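Alpha-amylase (Eubacterium rectale DSM 17629, PDB 6AZ5) probably binds starch-type alpha-glucans through this family 41 carbohydrate-binding module of a cell-surface amylase from a human gut bacterium. Local coordinates at residues D24-N29 with K70-N75; I7-E12 with Y102-D107. One frame throughout, in Å; residues are numbered along the deposited sequence.

Contact 1: residues D24-N29 with K70-N75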
# COMPACT_ATOMS: atom_id res chain seq x y z
N ASP A 24 5.21 6.01 2.86
CA ASP A 24 5.62 4.74 2.28
C ASP A 24 4.96 3.54 2.96
O ASP A 24 4.07 3.68 3.80
CB ASP A 24 7.15 4.58 2.29
CG ASP A 24 7.76 4.53 3.70
OD1 ASP A 24 7.10 4.05 4.65
OD2 ASP A 24 8.92 4.96 3.85
N LEU A 25 5.39 2.36 2.54
CA LEU A 25 5.01 1.11 3.17
C LEU A 25 6.28 0.42 3.65
O LEU A 25 7.25 0.31 2.90
CB LEU A 25 4.27 0.19 2.19
CG LEU A 25 3.01 0.66 1.50
CD1 LEU A 25 2.52 -0.41 0.52
CD2 LEU A 25 1.92 1.01 2.52
N TRP A 26 6.27 -0.04 4.89
CA TRP A 26 7.32 -0.92 5.37
C TRP A 26 6.86 -2.35 5.17
O TRP A 26 5.86 -2.77 5.76
CB TRP A 26 7.64 -0.64 6.84
CG TRP A 26 8.89 -1.30 7.29
CD1 TRP A 26 9.01 -2.49 7.94
CD2 TRP A 26 10.22 -0.80 7.11
NE1 TRP A 26 10.33 -2.76 8.18
CE2 TRP A 26 11.10 -1.74 7.69
CE3 TRP A 26 10.76 0.35 6.53
CZ2 TRP A 26 12.48 -1.56 7.69
CZ3 TRP A 26 12.13 0.53 6.54
CH2 TRP A 26 12.97 -0.43 7.12
N MET A 27 7.56 -3.11 4.34
CA MET A 27 7.08 -4.43 3.98
C MET A 27 8.10 -5.52 4.26
O MET A 27 9.30 -5.26 4.26
CB MET A 27 6.68 -4.46 2.50
CG MET A 27 5.81 -3.28 2.09
SD MET A 27 5.35 -3.34 0.34
CE MET A 27 4.05 -4.57 0.37
N TRP A 28 7.61 -6.73 4.53
CA TRP A 28 8.47 -7.88 4.77
C TRP A 28 7.82 -9.19 4.29
O TRP A 28 6.63 -9.22 4.01
CB TRP A 28 8.84 -7.97 6.25
CG TRP A 28 7.68 -8.20 7.18
CD1 TRP A 28 7.27 -9.39 7.69
CD2 TRP A 28 6.80 -7.20 7.73
NE1 TRP A 28 6.19 -9.21 8.51
CE2 TRP A 28 5.89 -7.88 8.56
CE3 TRP A 28 6.70 -5.82 7.60
CZ2 TRP A 28 4.87 -7.21 9.25
CZ3 TRP A 28 5.71 -5.16 8.30
CH2 TRP A 28 4.80 -5.86 9.11
N ASN A 29 8.64 -10.24 4.19
CA ASN A 29 8.25 -11.53 3.59
C ASN A 29 7.95 -11.46 2.10
O ASN A 29 7.80 -10.38 1.53
CB ASN A 29 7.05 -12.14 4.31
CG ASN A 29 7.32 -12.38 5.78
OD1 ASN A 29 6.49 -12.05 6.63
ND2 ASN A 29 8.49 -12.93 6.10
N LYS A 70 3.04 -2.31 6.83
CA LYS A 70 2.32 -1.23 7.49
C LYS A 70 2.71 0.10 6.86
O LYS A 70 3.86 0.30 6.46
CB LYS A 70 2.60 -1.24 9.00
CG LYS A 70 4.05 -1.02 9.35
CD LYS A 70 4.30 -1.20 10.84
CE LYS A 70 4.21 -2.66 11.24
NZ LYS A 70 4.74 -2.89 12.62
N ALA A 71 1.75 1.01 6.78
CA ALA A 71 2.02 2.34 6.25
C ALA A 71 2.87 3.16 7.23
O ALA A 71 2.79 2.96 8.44
CB ALA A 71 0.72 3.06 5.94
N ARG A 72 3.69 4.07 6.70
CA ARG A 72 4.43 5.04 7.52
C ARG A 72 4.17 6.44 6.97
O ARG A 72 4.19 6.65 5.76
CB ARG A 72 5.92 4.74 7.53
CG ARG A 72 6.26 3.37 8.09
CD ARG A 72 7.75 3.23 8.33
NE ARG A 72 8.51 3.60 7.14
CZ ARG A 72 9.84 3.67 7.09
NH1 ARG A 72 10.56 3.39 8.16
NH2 ARG A 72 10.44 4.02 5.96
N TYR A 73 3.91 7.40 7.86
CA TYR A 73 3.31 8.68 7.47
C TYR A 73 4.31 9.75 7.03
O TYR A 73 3.97 10.64 6.24
CB TYR A 73 2.46 9.23 8.61
CG TYR A 73 1.37 8.30 9.09
CD1 TYR A 73 0.78 7.39 8.23
CD2 TYR A 73 0.93 8.34 10.41
CE1 TYR A 73 -0.22 6.54 8.67
CE2 TYR A 73 -0.07 7.49 10.86
CZ TYR A 73 -0.64 6.59 9.99
OH TYR A 73 -1.63 5.75 10.43
N ASP A 74 5.52 9.68 7.55
CA ASP A 74 6.53 10.70 7.23
C ASP A 74 7.91 10.08 7.34
O ASP A 74 8.53 10.11 8.40
CB ASP A 74 6.39 11.90 8.17
CG ASP A 74 7.18 13.12 7.69
OD1 ASP A 74 8.04 12.97 6.80
OD2 ASP A 74 6.92 14.23 8.21
N ASN A 75 8.39 9.51 6.24
CA ASN A 75 9.63 8.75 6.28
C ASN A 75 10.88 9.63 6.38
O ASN A 75 11.99 9.12 6.49
CB ASN A 75 9.74 7.83 5.06
CG ASN A 75 9.66 8.58 3.73
OD1 ASN A 75 9.78 9.81 3.69
ND2 ASN A 75 9.47 7.84 2.65
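D24 and R72 face each other across two antiparallel strands of the beta-sandwich that is the usual fold of family 41 carbohydrate-binding modules, and they illustrate how a buried carboxylate can have both oxygens satisfied. The guanidinium grips the carboxylate side-on, NE to one oxygen and NH2 to the other, with the two planes only 20° apart. R72 NE reaches OD1 of D24 at 2.9 Å, on its syn lone pair and almost straight, while R72 NH2 lies 2.8 Å from D24 OD2. The arginine chain bends at chi3 (-51°), which brings NE and NH2 to the carboxylate of D24. D24 OD2 takes a further bond, 3.2 Å from N75 ND2; the amide and NH2 arrive from opposite faces of the carboxylate plane, and S35 OG is another partner.

The backbone is paired as well. D24 and R72 form a hydrogen-bonded pair, N of each to O of the other, and so do W26 and K70, with W26 N 2.9 Å from K70 O. Between them L25 and A71 make the non-hydrogen-bonded pair, their side chains on the sheet face away from the salt bridge; L25 CD2 lies 4.2 Å from A71 CB.

On the salt-bridge face, K70 CE lies 3.9 Å from W28 CH2, while K70 NZ finds its charge partner in D87. W79 adds a cation-pi contact to R72 and meets W26 edge-to-face. W26 itself, its ring tilted 45° to the R72 guanidinium, puts CE3 over the centre of that group, 3.4 Å above its plane.

Contact 2: residues I7-E12 with Y102-D107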
# COMPACT_ATOMS: atom_id res chain seq x y z
N ILE A 7 -0.86 -1.20 -5.40
CA ILE A 7 -1.48 -1.04 -4.09
C ILE A 7 -1.84 0.42 -3.83
O ILE A 7 -1.01 1.32 -3.93
CB ILE A 7 -0.58 -1.61 -2.96
CG1 ILE A 7 -1.14 -1.24 -1.59
CG2 ILE A 7 0.85 -1.12 -3.10
CD1 ILE A 7 -0.63 -2.14 -0.49
N TYR A 8 -3.13 0.63 -3.55
CA TYR A 8 -3.66 1.94 -3.19
C TYR A 8 -3.71 2.09 -1.68
O TYR A 8 -4.02 1.13 -0.97
CB TYR A 8 -5.06 2.14 -3.76
CG TYR A 8 -5.19 2.04 -5.26
CD1 TYR A 8 -4.18 2.46 -6.10
CD2 TYR A 8 -6.35 1.53 -5.83
CE1 TYR A 8 -4.31 2.38 -7.48
CE2 TYR A 8 -6.49 1.43 -7.20
CZ TYR A 8 -5.47 1.85 -8.02
OH TYR A 8 -5.61 1.76 -9.38
N TYR A 9 -3.44 3.30 -1.19
CA TYR A 9 -3.51 3.57 0.25
C TYR A 9 -4.28 4.85 0.55
O TYR A 9 -4.06 5.90 -0.06
CB TYR A 9 -2.10 3.66 0.84
CG TYR A 9 -2.05 4.16 2.27
CD1 TYR A 9 -2.48 3.37 3.32
CD2 TYR A 9 -1.55 5.43 2.56
CE1 TYR A 9 -2.43 3.82 4.63
CE2 TYR A 9 -1.49 5.89 3.87
CZ TYR A 9 -1.94 5.08 4.90
OH TYR A 9 -1.88 5.54 6.20
N TYR A 10 -5.19 4.77 1.51
CA TYR A 10 -5.95 5.94 1.90
C TYR A 10 -5.80 6.23 3.38
O TYR A 10 -5.88 5.34 4.22
CB TYR A 10 -7.43 5.78 1.55
CG TYR A 10 -8.28 6.94 2.02
CD1 TYR A 10 -8.38 8.10 1.27
CD2 TYR A 10 -8.98 6.87 3.22
CE1 TYR A 10 -9.15 9.17 1.71
CE2 TYR A 10 -9.76 7.93 3.67
CZ TYR A 10 -9.84 9.07 2.90
OH TYR A 10 -10.61 10.13 3.34
N ASN A 11 -5.58 7.51 3.68
CA ASN A 11 -5.54 8.02 5.05
C ASN A 11 -6.10 9.43 5.03
O ASN A 11 -5.53 10.33 4.42
CB ASN A 11 -4.11 7.99 5.60
CG ASN A 11 -4.05 8.33 7.09
OD1 ASN A 11 -4.83 9.14 7.59
ND2 ASN A 11 -3.13 7.71 7.80
N GLU A 12 -7.23 9.62 5.70
CA GLU A 12 -7.91 10.91 5.71
C GLU A 12 -7.04 11.98 6.37
O GLU A 12 -7.20 13.17 6.10
CB GLU A 12 -9.25 10.81 6.43
CG GLU A 12 -9.17 10.20 7.82
CD GLU A 12 -10.51 10.23 8.55
OE1 GLU A 12 -11.46 10.84 8.02
OE2 GLU A 12 -10.60 9.63 9.64
N TYR A 102 -5.68 -0.57 0.51
CA TYR A 102 -5.21 -0.47 1.87
C TYR A 102 -5.77 0.80 2.49
O TYR A 102 -5.30 1.90 2.23
CB TYR A 102 -3.68 -0.51 1.90
CG TYR A 102 -3.02 -0.38 3.26
CD1 TYR A 102 -3.75 -0.55 4.44
CD2 TYR A 102 -1.65 -0.16 3.37
CE1 TYR A 102 -3.14 -0.44 5.67
CE2 TYR A 102 -1.03 -0.06 4.60
CZ TYR A 102 -1.78 -0.20 5.75
OH TYR A 102 -1.18 -0.11 6.98
N VAL A 103 -6.81 0.62 3.30
CA VAL A 103 -7.32 1.70 4.13
C VAL A 103 -6.57 1.66 5.45
O VAL A 103 -6.51 0.62 6.10
CB VAL A 103 -8.84 1.58 4.38
CG1 VAL A 103 -9.25 2.45 5.57
CG2 VAL A 103 -9.61 1.97 3.13
N ASP A 104 -5.96 2.79 5.81
CA ASP A 104 -5.26 2.92 7.08
C ASP A 104 -6.20 2.48 8.20
O ASP A 104 -7.32 2.99 8.31
CB ASP A 104 -4.80 4.37 7.30
CG ASP A 104 -3.88 4.50 8.48
OD1 ASP A 104 -2.66 4.27 8.31
OD2 ASP A 104 -4.36 4.83 9.59
N GLY A 105 -5.77 1.50 8.98
CA GLY A 105 -6.60 0.95 10.04
C GLY A 105 -7.05 -0.49 9.83
O GLY A 105 -7.71 -1.07 10.69
N SER A 106 -6.68 -1.08 8.70
CA SER A 106 -7.08 -2.46 8.40
C SER A 106 -6.16 -3.14 7.38
O SER A 106 -5.41 -2.49 6.66
CB SER A 106 -8.53 -2.49 7.90
OG SER A 106 -8.77 -1.47 6.95
N ASP A 107 -6.23 -4.47 7.33
CA ASP A 107 -5.53 -5.25 6.31
C ASP A 107 -5.91 -4.76 4.91
O ASP A 107 -7.06 -4.36 4.68
CB ASP A 107 -5.85 -6.74 6.46
CG ASP A 107 -4.98 -7.44 7.49
OD1 ASP A 107 -3.83 -7.02 7.69
OD2 ASP A 107 -5.45 -8.44 8.09
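Y9 and Y102 both hold CG anti to the backbone N (chi1 171° and 178°), and this common torsion sends the two rings off their strands side by side, pointing the same way. They do not lie flat on one another: the planes stand 58° apart, and the edge of Y9 is turned to the face of Y102 in an edge-to-face pair. Y9 CD1 makes the touch, 3.6 Å from Y102 CD2 and offset toward the rim of that ring. I7 CD1 extends the apolar contact to Y102 CB.

Beneath the rings runs the parallel pairing of strands 3-10 and 99-103, a join between strands from near the two ends of the chain within the beta-sandwich expected of this module family. Y102 N bonds to Y8 O at 2.8 Å, and Y102 O receives Y10 N at 3.0 Å, so the tyrosine's peptide atoms bond to the residues before and after Y9. D104 N donates to Y10 O in a nearly straight bond, completing the bridge between Y10 and V103. There the chain swings through a type II turn, V103 to S106, closed by S106 N on V103 O.

At the far end of Y9 the hydroxyl donates to D104 OD1 at 2.6 Å, meeting the oxygen from above the carboxylate plane, and accepts from N11 ND2 at 3.0 Å; OD1 of the same N11 amide accepts from D13 N. A phenylalanine in place of Y9 would probably leave ND2 of N11 without this acceptor and deprive D104 of one of its donors, although the edge-to-face contact could persist. Y102 OH, for its part, is held by D84 OD2.

In the fold
Contacts 1 and 2, with centres about 11 Å apart, show how separate strand pairings can be tied through side chains. Segment 70-75 does most of the tying: Y73 OH lies 2.8 Å from D104 OD1, and A71 N lies 3.1 Å from Y102 OH, both probable hydrogen bonds. Packing adds to them, with Y73 CE1 at 3.1 Å from Y9 OH, and segment 24-29 contributes L25, which touches I7. The strands are all connected through the sheet pairings of the sandwich, and 3-10 is followed along the chain by 24-29. D84 joins in from outside, pairing with A71 through its backbone. Contact 1 is centred about 8 Å and contact 2 about 7 Å from the centre of the chain.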